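Local coordinates for translation initiation factor eif-2b-like protein (Chaetomium thermophilum, PDB 4ZEO) that is the delta subunit of the eIF2B guanine nucleotide exchange factor and, as a regulatory subunit, probably helps control nucleotide exchange on eIF2 during translation initiation, at residues Gln164-Phe169 and Glu214-Cys219; Gly197-Arg202 and Phe240-Pro245; Lys307-Thr312 and Ala332-Leu337; Pro340-Leu345 and Thr374-Met379. One frame throughout, in Å; residues are numbered along the deposited sequence.

Contact 1: residues Gln164-Phe169 and Glu214-Cys219; sequences QQMATF and EYLTEC
Y215 reaches Q164 with its hydroxyl end: OH of Y215 lies 3.7 Å from CG of Q164. Its CG stands opposite the backbone N (chi1 171°), which carries the ring out along the helix flank toward the other helix. The Q164 amide and the Y215 ring planes are 76° apart, so they do not stack; the touch is by the aliphatic CG at the hydroxyl. The same hydroxyl has a weak hydrogen bond to L160 O, one turn earlier in helix 157-168.

Next comes L216, whose CD2 approaches SD of M166 at 4.4 Å. This is a loose apolar contact, and T181 of helix 174-191 backs both side chains.

At C219 the backbones come nearest. CB of A167 lies 3.9 Å from CB of C219 and 3.5 Å from its carbonyl O, and the small side chain of A167 is consistent with so close an approach. SG of C219 turns back over one face of the Y215 ring, 3.4 Å above its plane and displaced toward the rim.

The local axes pass 8.8 Å apart at 15°, a near-parallel helix pair typical of the N-terminal helical domain of eIF2B alpha, beta and delta subunits.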
# COMPACT_ATOMS: atom_id res chain seq x y z
N GLN A 164 -0.99 -13.41 12.71
CA GLN A 164 -2.33 -13.61 13.23
C GLN A 164 -3.20 -12.41 12.85
O GLN A 164 -4.35 -12.59 12.44
CB GLN A 164 -2.29 -13.81 14.74
CG GLN A 164 -1.86 -15.21 15.13
CD GLN A 164 -1.33 -15.29 16.53
OE1 GLN A 164 -1.48 -14.36 17.32
NE2 GLN A 164 -0.72 -16.41 16.86
N GLN A 165 -2.63 -11.21 12.92
CA GLN A 165 -3.36 -10.00 12.53
C GLN A 165 -3.72 -10.02 11.05
O GLN A 165 -4.80 -9.59 10.68
CB GLN A 165 -2.53 -8.78 12.86
CG GLN A 165 -2.29 -8.62 14.33
CD GLN A 165 -1.30 -7.54 14.63
OE1 GLN A 165 -1.21 -6.54 13.92
NE2 GLN A 165 -0.52 -7.73 15.68
N MET A 166 -2.83 -10.54 10.22
CA MET A 166 -3.12 -10.66 8.79
C MET A 166 -4.25 -11.68 8.51
O MET A 166 -5.20 -11.38 7.79
CB MET A 166 -1.85 -11.04 8.02
CG MET A 166 -0.77 -9.97 8.08
SD MET A 166 0.59 -10.32 6.96
CE MET A 166 1.73 -9.01 7.36
N ALA A 167 -4.15 -12.85 9.12
CA ALA A 167 -5.14 -13.91 8.96
C ALA A 167 -6.48 -13.56 9.60
O ALA A 167 -7.53 -14.01 9.16
CB ALA A 167 -4.60 -15.20 9.53
N THR A 168 -6.43 -12.80 10.69
CA THR A 168 -7.63 -12.32 11.41
C THR A 168 -8.34 -11.26 10.58
O THR A 168 -9.51 -10.97 10.78
CB THR A 168 -7.25 -11.76 12.78
OG1 THR A 168 -6.77 -12.84 13.59
CG2 THR A 168 -8.43 -11.12 13.50
N PHE A 169 -7.58 -10.67 9.67
CA PHE A 169 -8.04 -9.62 8.78
C PHE A 169 -8.04 -8.28 9.53
O PHE A 169 -8.67 -7.32 9.11
CB PHE A 169 -9.40 -9.96 8.18
CG PHE A 169 -9.62 -9.38 6.83
CD1 PHE A 169 -8.73 -9.67 5.81
CD2 PHE A 169 -10.73 -8.59 6.56
CE1 PHE A 169 -8.91 -9.14 4.55
CE2 PHE A 169 -10.93 -8.05 5.29
CZ PHE A 169 -10.01 -8.33 4.29
N GLU A 214 7.55 -18.14 5.65
CA GLU A 214 6.68 -19.27 5.39
C GLU A 214 5.46 -19.19 6.28
O GLU A 214 4.35 -19.49 5.85
CB GLU A 214 7.41 -20.60 5.64
CG GLU A 214 8.29 -21.06 4.49
CD GLU A 214 9.10 -22.32 4.80
OE1 GLU A 214 10.28 -22.39 4.41
OE2 GLU A 214 8.53 -23.25 5.41
N TYR A 215 5.67 -18.78 7.52
CA TYR A 215 4.55 -18.64 8.42
C TYR A 215 3.58 -17.55 7.96
O TYR A 215 2.36 -17.75 7.98
CB TYR A 215 5.04 -18.35 9.83
CG TYR A 215 3.92 -17.99 10.74
CD1 TYR A 215 3.07 -18.96 11.24
CD2 TYR A 215 3.67 -16.66 11.08
CE1 TYR A 215 2.02 -18.63 12.08
CE2 TYR A 215 2.62 -16.32 11.91
CZ TYR A 215 1.80 -17.31 12.40
OH TYR A 215 0.76 -16.97 13.22
N LEU A 216 4.13 -16.40 7.57
CA LEU A 216 3.31 -15.29 7.13
C LEU A 216 2.51 -15.63 5.86
O LEU A 216 1.35 -15.19 5.70
CB LEU A 216 4.17 -14.05 6.88
CG LEU A 216 4.70 -13.40 8.16
CD1 LEU A 216 5.70 -12.29 7.85
CD2 LEU A 216 3.53 -12.89 9.00
N THR A 217 3.14 -16.39 4.97
CA THR A 217 2.51 -16.84 3.74
C THR A 217 1.35 -17.77 4.02
O THR A 217 0.37 -17.79 3.30
CB THR A 217 3.52 -17.57 2.83
OG1 THR A 217 4.60 -16.68 2.51
CG2 THR A 217 2.87 -18.00 1.54
N GLU A 218 1.50 -18.57 5.07
CA GLU A 218 0.45 -19.47 5.51
C GLU A 218 -0.76 -18.70 6.03
O GLU A 218 -1.89 -19.09 5.76
CB GLU A 218 0.99 -20.43 6.57
CG GLU A 218 1.75 -21.63 5.98
CD GLU A 218 2.83 -22.23 6.90
OE1 GLU A 218 2.84 -21.97 8.13
OE2 GLU A 218 3.66 -22.99 6.38
N CYS A 219 -0.51 -17.62 6.78
CA CYS A 219 -1.57 -16.74 7.31
C CYS A 219 -2.35 -16.06 6.22
O CYS A 219 -3.57 -15.94 6.30
CB CYS A 219 -0.99 -15.67 8.24
SG CYS A 219 -0.24 -16.31 9.73

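Contact 2: residues Gly197-Arg202 and Phe240-Pro245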
# COMPACT_ATOMS: atom_id res chain seq x y z
N GLY A 197 30.62 -21.19 15.21
CA GLY A 197 31.23 -21.66 13.98
C GLY A 197 30.42 -21.38 12.72
O GLY A 197 30.56 -22.08 11.72
N ASN A 198 29.56 -20.37 12.78
CA ASN A 198 28.72 -20.03 11.64
C ASN A 198 28.68 -18.51 11.42
O ASN A 198 29.16 -17.76 12.25
CB ASN A 198 27.31 -20.61 11.85
CG ASN A 198 26.59 -20.91 10.54
OD1 ASN A 198 26.76 -20.21 9.54
ND2 ASN A 198 25.79 -21.97 10.53
N SER A 199 28.19 -18.07 10.28
CA SER A 199 28.06 -16.65 10.01
C SER A 199 26.61 -16.33 9.67
O SER A 199 25.88 -17.18 9.16
CB SER A 199 28.97 -16.21 8.89
OG SER A 199 28.49 -16.68 7.65
N LEU A 200 26.20 -15.10 9.94
CA LEU A 200 24.87 -14.66 9.61
C LEU A 200 24.64 -14.78 8.11
O LEU A 200 23.57 -15.19 7.67
CB LEU A 200 24.67 -13.21 10.07
CG LEU A 200 23.44 -12.38 9.65
CD1 LEU A 200 23.15 -11.33 10.73
CD2 LEU A 200 23.60 -11.71 8.29
N SER A 201 25.69 -14.47 7.34
CA SER A 201 25.64 -14.48 5.87
C SER A 201 25.24 -15.84 5.31
O SER A 201 24.75 -15.94 4.20
CB SER A 201 26.97 -14.05 5.25
OG SER A 201 28.01 -14.96 5.56
N ARG A 202 25.57 -16.89 6.04
CA ARG A 202 25.25 -18.26 5.66
C ARG A 202 24.02 -18.86 6.40
O ARG A 202 23.33 -19.72 5.85
CB ARG A 202 26.50 -19.14 5.82
CG ARG A 202 27.55 -18.82 4.72
CD ARG A 202 28.57 -19.95 4.48
NE ARG A 202 29.80 -19.43 3.86
CZ ARG A 202 30.85 -20.17 3.52
NH1 ARG A 202 30.85 -21.49 3.71
NH2 ARG A 202 31.92 -19.60 2.97
N PHE A 240 26.91 -9.22 2.89
CA PHE A 240 27.77 -9.66 3.98
C PHE A 240 28.57 -10.92 3.65
O PHE A 240 28.20 -11.70 2.76
CB PHE A 240 26.90 -9.90 5.21
CG PHE A 240 26.21 -8.66 5.70
CD1 PHE A 240 26.88 -7.47 5.72
CD2 PHE A 240 24.88 -8.69 6.06
CE1 PHE A 240 26.26 -6.33 6.16
CE2 PHE A 240 24.25 -7.54 6.49
CZ PHE A 240 24.94 -6.36 6.53
N ASP A 241 29.70 -11.09 4.34
CA ASP A 241 30.55 -12.28 4.18
C ASP A 241 30.75 -12.99 5.52
O ASP A 241 30.35 -12.48 6.57
CB ASP A 241 31.90 -11.92 3.53
CG ASP A 241 32.71 -10.92 4.34
OD1 ASP A 241 33.22 -9.94 3.75
OD2 ASP A 241 32.85 -11.10 5.56
N ILE A 242 31.35 -14.18 5.47
CA ILE A 242 31.63 -14.95 6.67
C ILE A 242 32.52 -14.17 7.65
O ILE A 242 32.41 -14.33 8.87
CB ILE A 242 32.27 -16.31 6.33
CG1 ILE A 242 31.94 -17.32 7.42
CG2 ILE A 242 33.79 -16.21 6.13
CD1 ILE A 242 31.37 -18.60 6.88
N ASN A 243 33.40 -13.33 7.12
CA ASN A 243 34.27 -12.49 7.93
C ASN A 243 33.57 -11.30 8.57
O ASN A 243 34.12 -10.68 9.47
CB ASN A 243 35.46 -12.00 7.11
CG ASN A 243 36.44 -13.10 6.80
OD1 ASN A 243 36.14 -14.05 6.08
ND2 ASN A 243 37.64 -12.98 7.35
N THR A 244 32.40 -10.92 8.06
CA THR A 244 31.64 -9.82 8.67
C THR A 244 31.30 -10.13 10.12
O THR A 244 30.84 -11.22 10.41
CB THR A 244 30.32 -9.53 7.92
OG1 THR A 244 30.57 -9.32 6.53
CG2 THR A 244 29.65 -8.29 8.50
N PRO A 245 31.57 -9.18 11.03
CA PRO A 245 31.17 -9.36 12.43
C PRO A 245 29.66 -9.18 12.63
O PRO A 245 29.05 -8.35 11.95
CB PRO A 245 31.97 -8.28 13.16
CG PRO A 245 32.20 -7.24 12.12
CD PRO A 245 32.43 -8.00 10.85
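S199 and S201 form the close-packed part of this contact, pressing their small side chains against the backbone and aliphatic surface of the 240-245 loop. CB of S199 lies 3.5 Å from CG1 of I242. Two residues further on, CB of S201 sits 3.6 Å from O of F240, and OG of S201 approaches the D241-I242 peptide without a bonding angle. The two hydroxyls instead pair with each other, S199 OG to S201 OG at 2.7 Å; either could be the donor. Each OG is placed between its own backbone N and carbonyl carbon (chi1 72° and 64°), and this keeps both over the loop. On the inner flank, CD2 of L200 meets CD2 of the F240 ring at 4.0 Å.

The outer side is looser. I242 is exposed, and its CD1 lies over one face of the R202 guanidinium, displaced toward the rim and 3.5 Å from NE. This is apolar cover on an extended, exposed arginine.

The loop also has internal bonds: D241 to T244 is a type I turn, and D241 N donates to T244 OG1 at 2.9 Å and 168°, nearly straight.

S199 is the N-cap residue of helix 200-219, so the contact sets the start of that helix against the connection between helices 224-239 and 246-277. F240 turns from L200 to A249 and L253 of helix 246-277, joining three helices of the helical domain at one end of the chain.

Contact 3: residues Lys307-Thr312 and Ala332-Leu337; sequences KSFNVT and AGIPVL
V311 and V336 pair as neighbours in a parallel sheet, the two strands of a beta-alpha-beta crossover whose helix is 321-331, within a Rossmann-like domain. Two backbone bonds define the register. V311 N donates to P335 O at 3.1 Å, and L337 N donates to V311 O at 2.8 Å; both are close to straight, at 165° and 167°. V311 O also receives a CA-H contact from V336, with CA 3.2 Å away. The other edge of strand 310-314 bonds to strand 285-289 through N310 and T312, whereas 336-338 is outermost in this chain's sheet.

I334, just before its strand, packs against V311 and F309. Its CB points toward segment 307-312 and splits into two branches. CG2 reaches CG2 of V311 at 3.7 Å and lies beside O of F309. CG1 stands beside the backbone N (chi1 -54°) and serves as a spacer; the chain then runs on nearly extended, carrying CD1 to the far end of the F309 ring, 4.0 Å from CZ. L329 of helix 321-331 and R303 of helix 293-304 also touch this side chain. With an alanine here both branches are gone, which would probably open a gap between the F309 ring and V311 CG2 and leave the ring freer to shift.

On the solvent side, N310 crosses P335 at about a right angle, and OD1 of N310 rests 3.5 Å from CB of P335.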
# COMPACT_ATOMS: atom_id res chain seq x y z
N LYS A 307 -7.73 24.93 -0.51
CA LYS A 307 -8.51 24.69 -1.72
C LYS A 307 -9.95 24.32 -1.41
O LYS A 307 -10.24 23.63 -0.45
CB LYS A 307 -7.84 23.60 -2.55
CG LYS A 307 -6.40 23.97 -2.88
CD LYS A 307 -5.76 22.96 -3.75
CE LYS A 307 -4.28 23.20 -3.88
NZ LYS A 307 -3.72 22.36 -4.97
N SER A 308 -10.85 24.81 -2.25
CA SER A 308 -12.27 24.50 -2.12
C SER A 308 -12.72 23.66 -3.30
O SER A 308 -12.60 24.05 -4.46
CB SER A 308 -13.09 25.78 -2.01
OG SER A 308 -13.10 26.47 -3.25
N PHE A 309 -13.23 22.47 -2.99
CA PHE A 309 -13.55 21.50 -4.01
C PHE A 309 -14.62 20.56 -3.51
O PHE A 309 -14.92 20.52 -2.31
CB PHE A 309 -12.29 20.73 -4.43
CG PHE A 309 -11.54 20.12 -3.28
CD1 PHE A 309 -10.60 20.84 -2.58
CD2 PHE A 309 -11.77 18.80 -2.91
CE1 PHE A 309 -9.92 20.27 -1.52
CE2 PHE A 309 -11.08 18.23 -1.85
CZ PHE A 309 -10.16 18.97 -1.16
N ASN A 310 -15.21 19.83 -4.44
CA ASN A 310 -16.26 18.89 -4.12
C ASN A 310 -15.76 17.48 -4.24
O ASN A 310 -14.89 17.18 -5.07
CB ASN A 310 -17.45 19.11 -5.04
CG ASN A 310 -18.18 20.39 -4.73
OD1 ASN A 310 -18.37 20.75 -3.57
ND2 ASN A 310 -18.62 21.09 -5.77
N VAL A 311 -16.27 16.61 -3.39
CA VAL A 311 -15.91 15.20 -3.47
C VAL A 311 -17.13 14.31 -3.57
O VAL A 311 -18.11 14.48 -2.83
CB VAL A 311 -15.04 14.79 -2.26
CG1 VAL A 311 -14.79 13.30 -2.28
CG2 VAL A 311 -13.73 15.56 -2.28
N THR A 312 -17.09 13.39 -4.52
CA THR A 312 -18.11 12.38 -4.64
C THR A 312 -17.49 11.08 -4.19
O THR A 312 -16.46 10.67 -4.71
CB THR A 312 -18.66 12.26 -6.09
OG1 THR A 312 -19.42 13.43 -6.41
CG2 THR A 312 -19.57 11.04 -6.24
N ALA A 332 -13.51 17.79 7.94
CA ALA A 332 -12.45 18.67 7.46
C ALA A 332 -12.98 19.92 6.73
O ALA A 332 -12.20 20.79 6.34
CB ALA A 332 -11.49 17.90 6.55
N GLY A 333 -14.29 19.94 6.46
CA GLY A 333 -14.93 21.08 5.82
C GLY A 333 -15.18 20.93 4.32
O GLY A 333 -15.60 21.87 3.66
N ILE A 334 -14.94 19.72 3.81
CA ILE A 334 -15.14 19.38 2.41
C ILE A 334 -16.57 18.94 2.16
O ILE A 334 -17.08 18.08 2.88
CB ILE A 334 -14.20 18.25 1.96
CG1 ILE A 334 -12.73 18.61 2.28
CG2 ILE A 334 -14.39 17.94 0.49
CD1 ILE A 334 -11.76 17.45 2.14
N PRO A 335 -17.24 19.53 1.15
CA PRO A 335 -18.58 19.10 0.77
C PRO A 335 -18.52 17.74 0.10
O PRO A 335 -17.81 17.59 -0.89
CB PRO A 335 -19.05 20.18 -0.22
CG PRO A 335 -18.08 21.28 -0.10
CD PRO A 335 -16.79 20.66 0.32
N VAL A 336 -19.25 16.75 0.63
CA VAL A 336 -19.17 15.40 0.09
C VAL A 336 -20.55 14.85 -0.30
O VAL A 336 -21.53 14.97 0.45
CB VAL A 336 -18.53 14.43 1.11
CG1 VAL A 336 -18.47 13.01 0.53
CG2 VAL A 336 -17.13 14.91 1.51
N LEU A 337 -20.60 14.26 -1.49
CA LEU A 337 -21.75 13.51 -1.96
C LEU A 337 -21.47 12.02 -1.84
O LEU A 337 -20.52 11.50 -2.43
CB LEU A 337 -22.07 13.90 -3.40
CG LEU A 337 -23.34 13.37 -4.06
CD1 LEU A 337 -24.55 13.67 -3.19
CD2 LEU A 337 -23.46 14.02 -5.43

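Contact 4: residues Pro340-Leu345 and Thr374-Met379; sequences PNLGGL and TADVAM
L342 and L345 reach across to helix 374-384 from the loop that follows strand 336-338, near L314 at the end of strand 310-314 in the Rossmann-like domain.

Leucine methyls make the apolar contacts. The two branches of L342 divide between successive helix residues: CD1 lies 3.9 Å from CB of D376, and CD2 lies 3.9 Å from CG2 of V377. L342 meets both side chains at about a right angle. CD2 of L345 joins them, 4.1 Å from CB of D376. Behind them, L342 and V377 share Y289 and L314 as neighbours, which places the pair over the ends of strands 285-289 and 310-314.

A second kind of contact sets a methyl against the helix backbone. CD2 of L345 approaches O of D376 at 3.6 Å. CG of L345 is anti to N, beside the carbonyl carbon (chi1 -162°), and this aims the branch at the helix.

Within the loop, hydrogen bonding helps shape the chain. L342 to L345 is a type II turn, with G344 at positive phi as N-cap of helix 345-348. Just before it, N341 closes an Asx turn: its OD1 accepts from G343 N at 3.0 Å, with the donor tilted 30° from the carbonyl plane.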
# COMPACT_ATOMS: atom_id res chain seq x y z
N PRO A 340 -23.84 4.82 -1.55
CA PRO A 340 -23.54 3.49 -1.00
C PRO A 340 -23.22 2.47 -2.08
O PRO A 340 -22.73 1.39 -1.77
CB PRO A 340 -24.83 3.12 -0.28
CG PRO A 340 -25.87 3.87 -0.99
CD PRO A 340 -25.23 5.20 -1.29
N ASN A 341 -23.55 2.78 -3.33
CA ASN A 341 -23.39 1.83 -4.43
C ASN A 341 -22.88 2.45 -5.72
O ASN A 341 -22.60 3.64 -5.77
CB ASN A 341 -24.70 1.12 -4.71
CG ASN A 341 -25.85 2.08 -4.81
OD1 ASN A 341 -25.87 2.96 -5.68
ND2 ASN A 341 -26.85 1.91 -3.95
N LEU A 342 -22.73 1.62 -6.74
CA LEU A 342 -22.32 2.07 -8.07
C LEU A 342 -23.53 2.27 -9.00
O LEU A 342 -23.40 2.20 -10.21
CB LEU A 342 -21.33 1.08 -8.68
CG LEU A 342 -19.98 0.97 -7.96
CD1 LEU A 342 -18.98 0.13 -8.76
CD2 LEU A 342 -19.38 2.34 -7.68
N GLY A 343 -24.72 2.44 -8.44
CA GLY A 343 -25.90 2.66 -9.25
C GLY A 343 -25.84 4.02 -9.93
O GLY A 343 -25.41 5.00 -9.32
N GLY A 344 -26.26 4.09 -11.19
CA GLY A 344 -26.26 5.32 -11.96
C GLY A 344 -24.86 5.89 -12.11
O GLY A 344 -24.64 7.10 -12.00
N LEU A 345 -23.91 5.01 -12.38
CA LEU A 345 -22.50 5.37 -12.43
C LEU A 345 -22.13 6.46 -13.44
O LEU A 345 -21.38 7.38 -13.11
CB LEU A 345 -21.69 4.12 -12.74
CG LEU A 345 -20.20 4.09 -12.46
CD1 LEU A 345 -19.90 4.58 -11.09
CD2 LEU A 345 -19.74 2.69 -12.65
N THR A 374 -13.64 -0.97 -8.27
CA THR A 374 -12.72 0.09 -8.70
C THR A 374 -12.66 0.18 -10.23
O THR A 374 -12.64 1.28 -10.80
CB THR A 374 -11.29 -0.14 -8.15
OG1 THR A 374 -11.32 -0.06 -6.73
CG2 THR A 374 -10.29 0.90 -8.71
N ALA A 375 -12.62 -0.99 -10.87
CA ALA A 375 -12.55 -1.09 -12.32
C ALA A 375 -13.77 -0.47 -13.00
O ALA A 375 -13.63 0.19 -14.03
CB ALA A 375 -12.40 -2.54 -12.75
N ASP A 376 -14.95 -0.67 -12.43
CA ASP A 376 -16.16 -0.11 -13.02
C ASP A 376 -16.09 1.42 -12.99
O ASP A 376 -16.47 2.07 -13.97
CB ASP A 376 -17.41 -0.62 -12.30
CG ASP A 376 -17.50 -2.12 -12.33
OD1 ASP A 376 -17.94 -2.68 -13.34
OD2 ASP A 376 -17.08 -2.76 -11.35
N VAL A 377 -15.59 1.96 -11.89
CA VAL A 377 -15.42 3.41 -11.75
C VAL A 377 -14.42 3.97 -12.78
O VAL A 377 -14.74 4.93 -13.48
CB VAL A 377 -14.92 3.77 -10.33
CG1 VAL A 377 -14.74 5.28 -10.18
CG2 VAL A 377 -15.90 3.26 -9.30
N ALA A 378 -13.25 3.33 -12.90
CA ALA A 378 -12.23 3.73 -13.87
C ALA A 378 -12.72 3.58 -15.32
O ALA A 378 -12.42 4.41 -16.18
CB ALA A 378 -10.95 2.93 -13.66
N MET A 379 -13.42 2.50 -15.62
CA MET A 379 -13.97 2.32 -16.96
C MET A 379 -15.00 3.39 -17.32
O MET A 379 -15.00 3.92 -18.43
CB MET A 379 -14.60 0.93 -17.10
CG MET A 379 -13.57 -0.21 -17.19
SD MET A 379 -14.29 -1.84 -17.53
CE MET A 379 -15.10 -2.17 -15.97

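Overall arrangement
The four contacts divide between two parts of the chain. Contacts 1 and 2 both use helix 200-219, with centres 30 Å apart, and their segments alternate along the sequence, so the pairings overlap along the chain within the N-terminal helices. Contacts 3 and 4 follow in series in the Rossmann-like part. Their centres are 19 Å apart, and residues 332-337 of contact 3 run on through strand 336-338 into the 340-345 loop of contact 4; L314 of the strand paired in contact 3 lies beneath contact 4. Contact 2 is on the opposite side of the chain's centre from both, 56 Å from contact 3 and 54 Å from contact 4, centre to centre, which reflects an elongated subunit.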